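Local structure of N-terminal acetyltransferase B complex subunit MDM20 (Candida albicans, 5K04) at residues D548-K553 and V569-T574; S554-N557 and K561-C564. The protein serves as the non-catalytic, TPR-type auxiliary subunit of the NatB N-terminal acetyltransferase, probably holding the catalytic subunit NAT3 in place. All coordinates share one frame; numbering follows the deposited sequence.

Contact 1: residues D548-K553 and V569-T574; sequences DNRDFK and VNDVAT
Arg550 and Asp571 meet head-on in a salt bridge, their side chains arriving from opposite directions. The guanidinium uses both terminal nitrogens, end-on: NH1 of Arg550 gives to OD1 of Asp571 at 3.0 Å, and NH2 of Arg550 gives to OD2 of Asp571 at 2.8 Å. Both oxygens are met on the syn side, but the match is not flat, because the two planes stand 40° apart and the bonds bend to about 150°.

The adjoining NE/NH2 edge of the guanidinium belongs to Asp548, gripped side-on. NE of Arg550 reaches OD1 of Asp548 at 2.9 Å, while NH2 of Arg550 makes a straighter bond of 2.7 Å to OD2 of Asp548; both come from above the carboxylate plane. OD1 of Asp548 also takes the backbone N of Arg550, from the opposite face and nearly along its C-O axis, which makes an Asx turn. The bend at chi3 (-58°) turns the NE/NH2 edge to this carboxylate. NH2 thus serves two aspartates, and the positive charge between them probably offsets the repulsion of two carboxylates 4.8 Å apart, OD2 of Asp548 to OD2 of Asp571.

In the fold, this three-residue network ties the long loop after helix 539-542 to the first turn of helix 571-584. Asn570 is the N-cap there, its OD1 taking a weak bond from Ala573 N; Asp571, which Arg550 holds, is the first residue of the helix. A second Asx turn, Asp551 OD1 to Lys553 N, shapes the loop further on, and OD2 of Asp551 bonds Asn16 of the NAT3 chain.

Van der Waals contact adds little: CB of Val569 lies 3.9 Å from NH1 of Arg550, obliquely placed, and within 548-553 the edge of the Phe552 ring, at CZ, comes over one guanidinium face, offset toward the rim.

Contact 2: residues S554-N557 and K561-C564; sequences SEWN and KIDC
A chi1 of -179° swings CG of Lys561 away from its own N, and the chain runs extended beyond it, so that the methylenes cross one face of the Trp556 indole at about a right angle to that side chain. In Trp556, chi1 (-67°) sets CG beside the backbone N, and chi2 turns a ring face to residues 561 and 562.

CG of Lys561 stands over the middle of the indole, and CD makes a CH-pi contact with the five-membered ring, 3.8 Å from its centroid and 16° off the normal. The backbone joins in on the same face: CA of Lys561 packs on CE3 of Trp556 at 3.5 Å, and N of Ile562 lies above the rim of the six-membered ring, by CZ3 and CH2. CG1 of Ile562 touches CH2 of Trp556 at 3.9 Å, whereas CB of Cys564 comes to the ring edge near the same atom.

At the pyrrole edge a water lies in the ring plane. It accepts from NE1 of Trp556 at 2.8 Å and from NZ of Lys561 at the same distance, and donates to OE2 of Glu555 at 2.7 Å. The lysine ammonium and the Glu555 carboxylate are therefore bridged, not paired directly; NZ probably also bonds Phe552 O, and OE2 has a salt bridge with Lys417.

Trp414 of helix 409-419 meets the indole edge-to-face, and Val381 of helix 372-383 packs on it too. What results is a loop folded back on itself, with a short 3-10 turn whose tryptophan touches both the returning chain and these two helices of a TPR-related subunit.

Both contacts fold the linker between helices 539-542 and 571-584, which has no alpha helix, with contact 2 nested inside the loop that contact 1 closes. Contact 1 is a surface contact, though nearer the middle of the chain: its touching residues are all partly exposed and bind mainly through charge, joining the linker to a helix start. Contact 2, about 16 Å away between centres, is partly buried, built on a buried aromatic ring; its partners are largely exposed, and its polar link runs through water. The two touch where residue 552 of contact 1 meets residue 561 of contact 2. Residues from 548-553 and from 554-557 also reach the NAT3 chain, so both of these segments lie against that subunit.

Contact 1: residues D548-K553 and V569-T574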
ATOM      1  N   ASP A 548      -7.636   1.915  -3.655  1.00 40.82           N
ATOM      2  CA  ASP A 548      -6.486   1.927  -4.550  1.00 34.92           C
ATOM      3  C   ASP A 548      -5.295   2.486  -3.784  1.00 36.91           C
ATOM      4  O   ASP A 548      -5.262   3.673  -3.443  1.00 31.97           O
ATOM      5  CB  ASP A 548      -6.757   2.738  -5.816  1.00 33.02           C
ATOM      6  CG  ASP A 548      -5.636   2.593  -6.877  1.00 31.55           C
ATOM      7  OD1 ASP A 548      -4.605   1.954  -6.583  1.00 27.80           O
ATOM      8  OD2 ASP A 548      -5.798   3.118  -8.004  1.00 26.84           O
ATOM      9  N   ASN A 549      -4.321   1.622  -3.540  1.00 38.31           N
ATOM     10  CA  ASN A 549      -3.059   1.983  -2.914  1.00 41.69           C
ATOM     11  C   ASN A 549      -1.869   1.718  -3.836  1.00 36.57           C
ATOM     12  O   ASN A 549      -0.714   1.727  -3.381  1.00 24.24           O
ATOM     13  CB  ASN A 549      -2.904   1.214  -1.602  1.00 36.57           C
ATOM     14  CG  ASN A 549      -4.142   1.298  -0.733  1.00 34.02           C
ATOM     15  OD1 ASN A 549      -4.599   2.390  -0.392  1.00 29.62           O
ATOM     16  ND2 ASN A 549      -4.712   0.136  -0.392  1.00 42.03           N
ATOM     17  N   ARG A 550      -2.122   1.507  -5.122  1.00 39.35           N
ATOM     18  CA  ARG A 550      -1.044   1.222  -6.056  1.00 41.50           C
ATOM     19  C   ARG A 550      -0.077   2.400  -6.158  1.00 36.55           C
ATOM     20  O   ARG A 550      -0.458   3.562  -6.005  1.00 26.74           O
ATOM     21  CB  ARG A 550      -1.634   0.866  -7.419  1.00 25.64           C
ATOM     22  CG  ARG A 550      -2.326  -0.503  -7.375  1.00 32.81           C
ATOM     23  CD  ARG A 550      -3.080  -0.762  -8.649  1.00 32.86           C
ATOM     24  NE  ARG A 550      -4.067   0.289  -8.872  1.00 39.21           N
ATOM     25  CZ  ARG A 550      -4.960   0.262  -9.858  1.00 42.19           C
ATOM     26  NH1 ARG A 550      -4.969  -0.768 -10.701  1.00 38.35           N
ATOM     27  NH2 ARG A 550      -5.847   1.250  -9.989  1.00 38.37           N
ATOM     28  N   ASP A 551       1.186   2.071  -6.443  1.00 44.72           N
ATOM     29  CA  ASP A 551       2.306   3.015  -6.512  1.00 43.31           C
ATOM     30  C   ASP A 551       2.621   3.300  -7.978  1.00 33.07           C
ATOM     31  O   ASP A 551       3.317   2.526  -8.629  1.00 25.27           O
ATOM     32  CB  ASP A 551       3.509   2.418  -5.789  1.00 45.69           C
ATOM     33  CG  ASP A 551       4.759   3.284  -5.870  1.00 33.80           C
ATOM     34  OD1 ASP A 551       4.725   4.396  -6.422  1.00 22.07           O
ATOM     35  OD2 ASP A 551       5.785   2.812  -5.357  1.00 24.20           O
ATOM     36  N   PHE A 552       2.097   4.416  -8.491  1.00 39.55           N
ATOM     37  CA  PHE A 552       2.373   4.912  -9.833  1.00 39.94           C
ATOM     38  C   PHE A 552       3.413   6.025  -9.836  1.00 38.43           C
ATOM     39  O   PHE A 552       3.527   6.756 -10.824  1.00 28.45           O
ATOM     40  CB  PHE A 552       1.079   5.420 -10.487  1.00 39.74           C
ATOM     41  CG  PHE A 552       0.008   4.371 -10.611  1.00 39.77           C
ATOM     42  CD1 PHE A 552       0.201   3.259 -11.413  1.00 39.97           C
ATOM     43  CD2 PHE A 552      -1.185   4.491  -9.923  1.00 34.64           C
ATOM     44  CE1 PHE A 552      -0.781   2.290 -11.534  1.00 38.01           C
ATOM     45  CE2 PHE A 552      -2.166   3.523 -10.029  1.00 36.91           C
ATOM     46  CZ  PHE A 552      -1.971   2.422 -10.836  1.00 35.13           C
ATOM     47  N   LYS A 553       4.170   6.164  -8.758  1.00 42.41           N
ATOM     48  CA  LYS A 553       5.048   7.304  -8.538  1.00 42.42           C
ATOM     49  C   LYS A 553       6.526   6.953  -8.452  1.00 36.44           C
ATOM     50  O   LYS A 553       7.358   7.730  -8.925  1.00 24.78           O
ATOM     51  CB  LYS A 553       4.635   8.036  -7.244  1.00 44.33           C
ATOM     52  CG  LYS A 553       3.310   8.799  -7.351  1.00 45.13           C
ATOM     53  CD  LYS A 553       2.911   9.262  -5.976  1.00 54.03           C
ATOM     54  CE  LYS A 553       1.671  10.130  -6.010  1.00 69.50           C
ATOM     55  NZ  LYS A 553       1.245  10.485  -4.616  1.00 80.00           N
ATOM     56  N   VAL A 569      -3.517  -1.706 -16.831  1.00 43.90           N
ATOM     57  CA  VAL A 569      -4.459  -2.195 -15.836  1.00 49.89           C
ATOM     58  C   VAL A 569      -5.870  -1.997 -16.366  1.00 42.42           C
ATOM     59  O   VAL A 569      -6.127  -1.112 -17.188  1.00 25.79           O
ATOM     60  CB  VAL A 569      -4.269  -1.475 -14.486  1.00 49.66           C
ATOM     61  CG1 VAL A 569      -2.862  -1.767 -13.902  1.00 48.27           C
ATOM     62  CG2 VAL A 569      -4.529   0.028 -14.631  1.00 34.17           C
ATOM     63  N   ASN A 570      -6.796  -2.838 -15.888  1.00 43.48           N
ATOM     64  CA  ASN A 570      -8.224  -2.746 -16.233  1.00 47.01           C
ATOM     65  C   ASN A 570      -9.026  -3.077 -14.972  1.00 43.98           C
ATOM     66  O   ASN A 570      -9.302  -4.247 -14.685  1.00 32.56           O
ATOM     67  CB  ASN A 570      -8.588  -3.675 -17.388  1.00 43.18           C
ATOM     68  CG  ASN A 570      -9.984  -3.380 -17.949  1.00 47.82           C
ATOM     69  OD1 ASN A 570     -10.780  -2.680 -17.322  1.00 31.12           O
ATOM     70  ND2 ASN A 570     -10.277  -3.914 -19.130  1.00 54.05           N
ATOM     71  N   ASP A 571      -9.408  -2.033 -14.234  1.00 39.21           N
ATOM     72  CA  ASP A 571      -9.975  -2.243 -12.904  1.00 43.07           C
ATOM     73  C   ASP A 571     -11.419  -2.722 -12.958  1.00 36.97           C
ATOM     74  O   ASP A 571     -11.842  -3.517 -12.104  1.00 23.12           O
ATOM     75  CB  ASP A 571      -9.883  -0.959 -12.069  1.00 38.36           C
ATOM     76  CG  ASP A 571      -8.429  -0.521 -11.819  1.00 37.76           C
ATOM     77  OD1 ASP A 571      -7.492  -1.286 -12.173  1.00 25.13           O
ATOM     78  OD2 ASP A 571      -8.231   0.595 -11.294  1.00 32.75           O
ATOM     79  N   VAL A 572     -12.189  -2.260 -13.945  1.00 44.26           N
ATOM     80  CA  VAL A 572     -13.573  -2.709 -14.049  1.00 46.46           C
ATOM     81  C   VAL A 572     -13.647  -4.179 -14.459  1.00 40.07           C
ATOM     82  O   VAL A 572     -14.516  -4.920 -13.993  1.00 26.43           O
ATOM     83  CB  VAL A 572     -14.343  -1.802 -15.013  1.00 49.19           C
ATOM     84  CG1 VAL A 572     -15.706  -2.384 -15.292  1.00 53.67           C
ATOM     85  CG2 VAL A 572     -14.474  -0.393 -14.390  1.00 38.55           C
ATOM     86  N   ALA A 573     -12.726  -4.633 -15.315  1.00 46.18           N
ATOM     87  CA  ALA A 573     -12.725  -6.039 -15.708  1.00 42.54           C
ATOM     88  C   ALA A 573     -12.450  -6.941 -14.508  1.00 38.29           C
ATOM     89  O   ALA A 573     -13.058  -8.008 -14.369  1.00 33.69           O
ATOM     90  CB  ALA A 573     -11.694  -6.263 -16.816  1.00 34.15           C
ATOM     91  N   THR A 574     -11.543  -6.519 -13.629  1.00 38.37           N
ATOM     92  CA  THR A 574     -11.268  -7.254 -12.395  1.00 36.37           C
ATOM     93  C   THR A 574     -12.547  -7.509 -11.614  1.00 39.43           C
ATOM     94  O   THR A 574     -12.821  -8.638 -11.204  1.00 26.31           O
ATOM     95  CB  THR A 574     -10.275  -6.458 -11.547  1.00 30.78           C
ATOM     96  OG1 THR A 574      -9.052  -6.322 -12.273  1.00 24.61           O
ATOM     97  CG2 THR A 574     -10.005  -7.136 -10.216  1.00 38.18           C
TER

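Contact 2: residues S554-N557 and K561-C564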
ATOM      1  N   SER A 554       6.876   5.809  -7.848  1.00 42.20           N
ATOM      2  CA  SER A 554       8.274   5.520  -7.524  1.00 43.66           C
ATOM      3  C   SER A 554       9.168   5.523  -8.757  1.00 37.88           C
ATOM      4  O   SER A 554      10.332   5.922  -8.669  1.00 34.42           O
ATOM      5  CB  SER A 554       8.374   4.185  -6.789  1.00 37.86           C
ATOM      6  OG  SER A 554       7.700   4.272  -5.546  1.00 35.69           O
ATOM      7  N   GLU A 555       8.650   5.107  -9.919  1.00 42.96           N
ATOM      8  CA  GLU A 555       9.480   5.116 -11.122  1.00 43.22           C
ATOM      9  C   GLU A 555       9.693   6.517 -11.675  1.00 43.92           C
ATOM     10  O   GLU A 555      10.429   6.666 -12.661  1.00 23.35           O
ATOM     11  CB  GLU A 555       8.872   4.193 -12.191  1.00 37.64           C
ATOM     12  CG  GLU A 555       7.751   4.786 -13.049  1.00 37.65           C
ATOM     13  CD  GLU A 555       6.374   4.610 -12.438  1.00 39.92           C
ATOM     14  OE1 GLU A 555       6.283   4.658 -11.196  1.00 32.58           O
ATOM     15  OE2 GLU A 555       5.381   4.434 -13.195  1.00 29.90           O
ATOM     16  N   TRP A 556       9.081   7.532 -11.052  1.00 49.10           N
ATOM     17  CA  TRP A 556       9.189   8.933 -11.451  1.00 44.84           C
ATOM     18  C   TRP A 556       9.947   9.773 -10.438  1.00 46.84           C
ATOM     19  O   TRP A 556      10.006  10.999 -10.592  1.00 40.54           O
ATOM     20  CB  TRP A 556       7.801   9.549 -11.645  1.00 43.52           C
ATOM     21  CG  TRP A 556       7.013   8.996 -12.796  1.00 42.80           C
ATOM     22  CD1 TRP A 556       5.990   8.081 -12.733  1.00 35.88           C
ATOM     23  CD2 TRP A 556       7.166   9.328 -14.181  1.00 41.60           C
ATOM     24  NE1 TRP A 556       5.499   7.829 -13.988  1.00 42.04           N
ATOM     25  CE2 TRP A 556       6.193   8.584 -14.901  1.00 43.23           C
ATOM     26  CE3 TRP A 556       8.023  10.183 -14.885  1.00 36.83           C
ATOM     27  CZ2 TRP A 556       6.072   8.651 -16.298  1.00 36.06           C
ATOM     28  CZ3 TRP A 556       7.900  10.258 -16.279  1.00 35.15           C
ATOM     29  CH2 TRP A 556       6.925   9.494 -16.967  1.00 35.38           C
ATOM     30  N   ASN A 557      10.508   9.148  -9.403  1.00 50.79           N
ATOM     31  CA  ASN A 557      11.144   9.878  -8.313  1.00 48.11           C
ATOM     32  C   ASN A 557      12.338  10.659  -8.834  1.00 45.16           C
ATOM     33  O   ASN A 557      13.268  10.080  -9.402  1.00 35.75           O
ATOM     34  CB  ASN A 557      11.577   8.908  -7.216  1.00 49.23           C
ATOM     35  CG  ASN A 557      11.695   9.572  -5.862  1.00 45.60           C
ATOM     36  OD1 ASN A 557      10.693   9.873  -5.220  1.00 35.34           O
ATOM     37  ND2 ASN A 557      12.925   9.794  -5.417  1.00 52.38           N
ATOM     38  N   LYS A 561       6.801  13.840 -13.927  1.00 56.48           N
ATOM     39  CA  LYS A 561       5.856  12.902 -14.524  1.00 57.28           C
ATOM     40  C   LYS A 561       5.167  13.524 -15.731  1.00 56.69           C
ATOM     41  O   LYS A 561       4.582  14.607 -15.649  1.00 52.11           O
ATOM     42  CB  LYS A 561       4.811  12.452 -13.509  1.00 57.08           C
ATOM     43  CG  LYS A 561       3.813  11.454 -14.095  1.00 61.43           C
ATOM     44  CD  LYS A 561       3.218  10.571 -13.015  1.00 61.02           C
ATOM     45  CE  LYS A 561       2.311   9.497 -13.614  1.00 71.44           C
ATOM     46  NZ  LYS A 561       2.028   8.395 -12.628  1.00 74.94           N
ATOM     47  N   ILE A 562       5.260  12.832 -16.863  1.00 62.53           N
ATOM     48  CA  ILE A 562       4.627  13.225 -18.110  1.00 53.61           C
ATOM     49  C   ILE A 562       3.769  12.063 -18.578  1.00 56.27           C
ATOM     50  O   ILE A 562       3.852  10.947 -18.057  1.00 44.60           O
ATOM     51  CB  ILE A 562       5.644  13.595 -19.206  1.00 50.59           C
ATOM     52  CG1 ILE A 562       6.546  12.404 -19.532  1.00 43.34           C
ATOM     53  CG2 ILE A 562       6.478  14.791 -18.800  1.00 53.86           C
ATOM     54  CD1 ILE A 562       7.347  12.610 -20.779  1.00 39.73           C
ATOM     55  N   ASP A 563       2.951  12.340 -19.590  1.00 61.94           N
ATOM     56  CA  ASP A 563       2.170  11.303 -20.253  1.00 55.95           C
ATOM     57  C   ASP A 563       3.113  10.390 -21.023  1.00 50.58           C
ATOM     58  O   ASP A 563       3.777  10.819 -21.971  1.00 43.89           O
ATOM     59  CB  ASP A 563       1.121  11.930 -21.167  1.00 56.90           C
ATOM     60  CG  ASP A 563      -0.016  12.600 -20.385  1.00 57.92           C
ATOM     61  OD1 ASP A 563      -0.125  12.387 -19.155  1.00 53.28           O
ATOM     62  OD2 ASP A 563      -0.803  13.338 -21.004  1.00 60.87           O
ATOM     63  N   CYS A 564       3.195   9.141 -20.580  1.00 48.92           N
ATOM     64  CA  CYS A 564       4.049   8.127 -21.174  1.00 57.78           C
ATOM     65  C   CYS A 564       3.222   6.849 -21.244  1.00 58.43           C
ATOM     66  O   CYS A 564       2.026   6.847 -20.929  1.00 51.93           O
ATOM     67  CB  CYS A 564       5.353   7.942 -20.364  1.00 34.59           C
ATOM     68  SG  CYS A 564       6.751   7.514 -21.291  1.00 25.31           S
TER
HETATM   69  O   HOH W   1       3.286   6.125 -13.582  1.00 21.83           O